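Local structure of CrtC domain-containing protein (Fusarium vanettenii 77-13-4, 7A0Q) at residues His202-Arg207 with Trp221-Ile226; Ser62-Thr67 with Gln334-Val339. The protein probably adds water to the plant defence isoflavonoid kievitone, acting as a fungal hydratase that detoxifies it. All blocks are in the same frame, centred on the assembly; numbering follows the deposited sequence.

Contact 1: residues His202-Arg207 with Trp221-Ile226. With IMD (imidazole), chain F.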
# COMPACT_ATOMS: atom_id res chain seq x y z
N HIS A 202 3.75 6.68 10.76
CA HIS A 202 2.45 6.84 10.12
C HIS A 202 2.15 5.58 9.32
O HIS A 202 3.04 4.80 9.00
CB HIS A 202 2.39 8.07 9.20
CG HIS A 202 3.30 7.99 8.01
ND1 HIS A 202 2.86 7.67 6.74
CD2 HIS A 202 4.64 8.20 7.90
CE1 HIS A 202 3.89 7.69 5.90
NE2 HIS A 202 4.97 8.00 6.58
N THR A 203 0.87 5.40 9.01
CA THR A 203 0.43 4.23 8.26
C THR A 203 -0.35 4.69 7.04
O THR A 203 -1.21 5.56 7.15
CB THR A 203 -0.45 3.31 9.13
OG1 THR A 203 0.34 2.77 10.19
CG2 THR A 203 -1.02 2.14 8.31
N TRP A 204 -0.03 4.11 5.88
CA TRP A 204 -0.86 4.25 4.70
C TRP A 204 -1.76 3.02 4.68
O TRP A 204 -1.27 1.89 4.55
CB TRP A 204 -0.01 4.33 3.43
CG TRP A 204 -0.82 4.46 2.14
CD1 TRP A 204 -1.78 3.59 1.66
CD2 TRP A 204 -0.72 5.51 1.18
NE1 TRP A 204 -2.27 4.05 0.45
CE2 TRP A 204 -1.63 5.22 0.13
CE3 TRP A 204 0.07 6.66 1.08
CZ2 TRP A 204 -1.77 6.05 -0.98
CZ3 TRP A 204 -0.07 7.48 -0.04
CH2 TRP A 204 -0.99 7.17 -1.04
N TYR A 205 -3.05 3.25 4.84
CA TYR A 205 -4.06 2.21 4.72
C TYR A 205 -4.70 2.32 3.35
O TYR A 205 -5.15 3.40 2.95
CB TYR A 205 -5.10 2.37 5.84
CG TYR A 205 -6.28 1.45 5.68
CD1 TYR A 205 -6.22 0.13 6.14
CD2 TYR A 205 -7.47 1.90 5.11
CE1 TYR A 205 -7.30 -0.72 6.01
CE2 TYR A 205 -8.56 1.05 4.96
CZ TYR A 205 -8.47 -0.25 5.42
OH TYR A 205 -9.55 -1.08 5.29
N ASP A 206 -4.72 1.21 2.61
CA ASP A 206 -5.28 1.22 1.26
C ASP A 206 -6.40 0.20 1.17
O ASP A 206 -6.22 -0.98 1.51
CB ASP A 206 -4.21 0.91 0.20
CG ASP A 206 -4.48 1.62 -1.10
OD1 ASP A 206 -4.26 2.85 -1.17
OD2 ASP A 206 -4.94 0.96 -2.05
N ARG A 207 -7.56 0.65 0.70
CA ARG A 207 -8.76 -0.18 0.59
C ARG A 207 -9.16 -0.27 -0.87
O ARG A 207 -9.31 0.75 -1.53
CB ARG A 207 -9.89 0.44 1.41
CG ARG A 207 -11.21 -0.22 1.24
CD ARG A 207 -11.27 -1.58 1.92
NE ARG A 207 -12.62 -2.14 1.77
CZ ARG A 207 -12.89 -3.30 1.19
NH1 ARG A 207 -11.91 -4.07 0.69
NH2 ARG A 207 -14.15 -3.71 1.11
N TRP A 221 2.57 -0.65 -8.78
CA TRP A 221 1.92 0.43 -8.05
C TRP A 221 2.95 1.14 -7.19
O TRP A 221 3.73 0.48 -6.48
CB TRP A 221 0.77 -0.10 -7.18
CG TRP A 221 0.05 0.93 -6.34
CD1 TRP A 221 -0.76 1.94 -6.79
CD2 TRP A 221 0.05 1.03 -4.90
NE1 TRP A 221 -1.26 2.67 -5.72
CE2 TRP A 221 -0.77 2.13 -4.56
CE3 TRP A 221 0.66 0.30 -3.88
CZ2 TRP A 221 -1.00 2.51 -3.24
CZ3 TRP A 221 0.43 0.67 -2.55
CH2 TRP A 221 -0.39 1.78 -2.25
N PHE A 222 2.94 2.46 -7.23
CA PHE A 222 3.79 3.28 -6.38
C PHE A 222 2.95 4.06 -5.37
O PHE A 222 1.92 4.66 -5.73
CB PHE A 222 4.61 4.28 -7.19
CG PHE A 222 5.68 3.65 -8.02
CD1 PHE A 222 6.92 3.36 -7.47
CD2 PHE A 222 5.45 3.36 -9.36
CE1 PHE A 222 7.93 2.78 -8.23
CE2 PHE A 222 6.46 2.78 -10.14
CZ PHE A 222 7.69 2.50 -9.58
N GLN A 223 3.43 4.10 -4.14
CA GLN A 223 2.87 4.89 -3.05
C GLN A 223 3.98 5.83 -2.59
O GLN A 223 4.97 5.37 -2.03
CB GLN A 223 2.42 3.97 -1.92
CG GLN A 223 1.92 4.71 -0.69
CD GLN A 223 2.18 3.97 0.60
OE1 GLN A 223 2.70 4.55 1.56
NE2 GLN A 223 1.80 2.69 0.66
N LEU A 224 3.84 7.13 -2.84
CA LEU A 224 4.95 8.06 -2.63
C LEU A 224 4.61 9.16 -1.63
O LEU A 224 3.52 9.74 -1.66
CB LEU A 224 5.40 8.70 -3.95
CG LEU A 224 5.70 7.71 -5.09
CD1 LEU A 224 6.09 8.48 -6.35
CD2 LEU A 224 6.78 6.68 -4.69
N HIS A 225 5.59 9.48 -0.78
CA HIS A 225 5.53 10.58 0.17
C HIS A 225 6.67 11.55 -0.10
O HIS A 225 7.80 11.13 -0.37
CB HIS A 225 5.64 10.08 1.62
CG HIS A 225 4.63 9.04 1.97
ND1 HIS A 225 3.48 9.33 2.67
CD2 HIS A 225 4.56 7.72 1.66
CE1 HIS A 225 2.76 8.22 2.81
NE2 HIS A 225 3.39 7.24 2.19
N ILE A 226 6.37 12.85 -0.05
CA ILE A 226 7.37 13.90 -0.20
C ILE A 226 7.34 14.75 1.06
O ILE A 226 6.53 15.68 1.17
CB ILE A 226 7.13 14.74 -1.47
CG1 ILE A 226 7.12 13.83 -2.70
CG2 ILE A 226 8.20 15.84 -1.61
CD1 ILE A 226 6.68 14.53 -3.99
N1 IMD F . -1.78 -2.25 -4.08
C2 IMD F . -2.51 -1.12 -4.24
N3 IMD F . -2.87 -0.68 -3.01
C4 IMD F . -2.36 -1.51 -2.09
C5 IMD F . -1.66 -2.50 -2.76
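Q223 lies flat on the indole of W204, and here the contact between 202-207 and 221-226 is tightest. Its CG stands 3.3 Å from the centroid of the W204 six-membered ring, only 16° off the normal, a CH-pi contact. The amide continues over the same indole with its plane nearly parallel to it, so the two groups overlap rather than abut. OE1 of Q223 accepts a hydrogen bond from H225 NE2 at 2.8 Å, in the carbonyl plane and on a lone pair, and Y64 OH shares this oxygen; S62 OG bonds NE2 of Q223, so both ends of the amide are held, which fixes its rotation. H225 in turn offers a ring face to the edge of H202, an edge-to-face pair with CE1 of H202 3.3 Å from CE1 of H225.

Toward W221 the fit is looser. That indole turns an edge to the W204 face, with W204 NE1 4.0 Å from W221 CH2. W204 NE1 instead gives an almost straight bond (177°) to D206 OD1, in its own ring plane. The other carboxylate oxygen, D206 OD2, receives imidazole N3 at 2.8 Å. This small molecule, probably from the crystallisation liquor, lies over the centre of the W221 ring and also bonds E340.

Strand 202-210 runs between strands 58-66 and 171-189, whereas strand 218-225 belongs to the eight-stranded barrel and adjoins strand 331-343.

Contact 2: residues Ser62-Thr67 with Gln334-Val339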
# COMPACT_ATOMS: atom_id res chain seq x y z
N SER A 62 0.60 -0.29 5.09
CA SER A 62 2.05 -0.18 5.22
C SER A 62 2.37 0.87 6.28
O SER A 62 2.04 2.05 6.13
CB SER A 62 2.69 0.15 3.87
OG SER A 62 2.32 1.45 3.41
N SER A 63 2.98 0.42 7.38
CA SER A 63 3.29 1.30 8.50
C SER A 63 4.76 1.67 8.46
O SER A 63 5.62 0.78 8.41
CB SER A 63 2.95 0.65 9.84
OG SER A 63 1.56 0.38 9.93
N TYR A 64 5.03 2.97 8.46
CA TYR A 64 6.38 3.52 8.52
C TYR A 64 6.62 3.91 9.97
O TYR A 64 6.05 4.89 10.45
CB TYR A 64 6.50 4.72 7.58
CG TYR A 64 6.12 4.43 6.14
CD1 TYR A 64 4.79 4.50 5.72
CD2 TYR A 64 7.09 4.09 5.21
CE1 TYR A 64 4.45 4.24 4.39
CE2 TYR A 64 6.77 3.83 3.89
CZ TYR A 64 5.46 3.91 3.49
OH TYR A 64 5.18 3.64 2.17
N ILE A 65 7.46 3.14 10.67
CA ILE A 65 7.50 3.13 12.12
C ILE A 65 8.85 3.65 12.62
O ILE A 65 9.89 3.25 12.10
CB ILE A 65 7.24 1.71 12.67
CG1 ILE A 65 5.75 1.34 12.53
CG2 ILE A 65 7.71 1.60 14.12
CD1 ILE A 65 5.49 -0.13 12.70
N THR A 66 8.81 4.54 13.60
CA THR A 66 9.93 4.75 14.52
C THR A 66 9.50 4.25 15.89
O THR A 66 8.42 4.61 16.36
CB THR A 66 10.34 6.23 14.61
OG1 THR A 66 10.56 6.77 13.30
CG2 THR A 66 11.63 6.37 15.43
N THR A 67 10.31 3.39 16.50
CA THR A 67 9.99 2.89 17.83
C THR A 67 10.44 3.89 18.89
O THR A 67 11.16 4.86 18.60
CB THR A 67 10.65 1.54 18.09
OG1 THR A 67 12.07 1.70 18.03
CG2 THR A 67 10.20 0.50 17.05
N GLN A 334 12.98 15.07 -2.46
CA GLN A 334 13.31 13.69 -2.15
C GLN A 334 12.18 13.12 -1.31
O GLN A 334 11.39 13.86 -0.71
CB GLN A 334 14.65 13.57 -1.42
CG GLN A 334 14.69 14.31 -0.10
CD GLN A 334 16.04 14.18 0.60
OE1 GLN A 334 17.09 14.23 -0.04
NE2 GLN A 334 16.00 14.01 1.91
N GLY A 335 12.09 11.80 -1.28
CA GLY A 335 11.07 11.18 -0.46
C GLY A 335 11.25 9.69 -0.38
O GLY A 335 12.30 9.15 -0.74
N TYR A 336 10.19 9.02 0.09
CA TYR A 336 10.20 7.59 0.32
C TYR A 336 8.80 7.06 0.06
O TYR A 336 7.85 7.82 -0.12
CB TYR A 336 10.64 7.26 1.76
CG TYR A 336 9.70 7.82 2.80
CD1 TYR A 336 8.54 7.13 3.17
CD2 TYR A 336 9.94 9.05 3.40
CE1 TYR A 336 7.65 7.65 4.10
CE2 TYR A 336 9.07 9.58 4.34
CZ TYR A 336 7.93 8.88 4.69
OH TYR A 336 7.05 9.39 5.61
N GLY A 337 8.68 5.74 0.06
CA GLY A 337 7.37 5.14 -0.11
C GLY A 337 7.48 3.66 -0.34
O GLY A 337 8.37 3.00 0.21
N LEU A 338 6.58 3.14 -1.17
CA LEU A 338 6.54 1.70 -1.41
C LEU A 338 6.25 1.44 -2.88
O LEU A 338 5.48 2.17 -3.52
CB LEU A 338 5.48 1.03 -0.53
CG LEU A 338 5.30 -0.49 -0.69
CD1 LEU A 338 5.08 -1.16 0.65
CD2 LEU A 338 4.15 -0.81 -1.67
N VAL A 339 6.89 0.40 -3.42
CA VAL A 339 6.56 -0.12 -4.74
C VAL A 339 5.95 -1.51 -4.57
O VAL A 339 6.45 -2.33 -3.78
CB VAL A 339 7.79 -0.17 -5.68
CG1 VAL A 339 8.86 -1.11 -5.14
CG2 VAL A 339 7.34 -0.59 -7.06
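The Y64 ring takes Y336 over one face, with Y336 CE1 3.8 Å from Y64 CD2, offset toward the rim. H202 stacks over that same face, while the backbone oxygen of G337 lies at the edge of the Y64 ring, near its plane. The two tyrosines are neither stacked nor perpendicular: their centroids are 5.3 Å apart and their planes meet at 57°. Y336 reaches this place with CG between its backbone N and carbonyl carbon (chi1 62°), which swings the ring across to strand 58-66.

The phenol end of Y64 presses against main chain. Its OH approaches G337 C to 3.4 Å and L338 CB to 3.8 Å, both of them van der Waals contacts. The hydroxyl is hydrogen-bonded to the Q223 amide; Y336 OH is likewise bonded to H202 NE2, so both buried phenols are satisfied across the domain boundary. Farther along, L338 CD1 meets S62 CB at 4.2 Å, a thin apolar contact.

With the strand axes 9.2 Å apart and their directions at 146°, no backbone hydrogen bond joins the segments. Side chains of 62-67 meet both side chains and the glycine backbone of 334-339, joining the N-terminal strands to the barrel, an arrangement consistent with the two lipocalin-like domains of the CrtC family packing against each other.

The four segments come in the order 62-67, 202-207, 221-226 and 334-339, so both segments of contact 1 fall between those of contact 2 in sequence. The contact centres are 8 Å apart, in keeping with the strand pairing: 58-66 and 202-210 are antiparallel neighbours on the N-terminal side, while 218-225 and 331-343, the first and last strands of the C-terminal barrel, meet where it closes. On the N-terminal side a probable hydrogen bond between T203 OG1 and S63 OG (2.7 Å) ties one contact to the other. Together they form one continuous buried interface, through which the seam of the barrel rests against the other lipocalin-like domain.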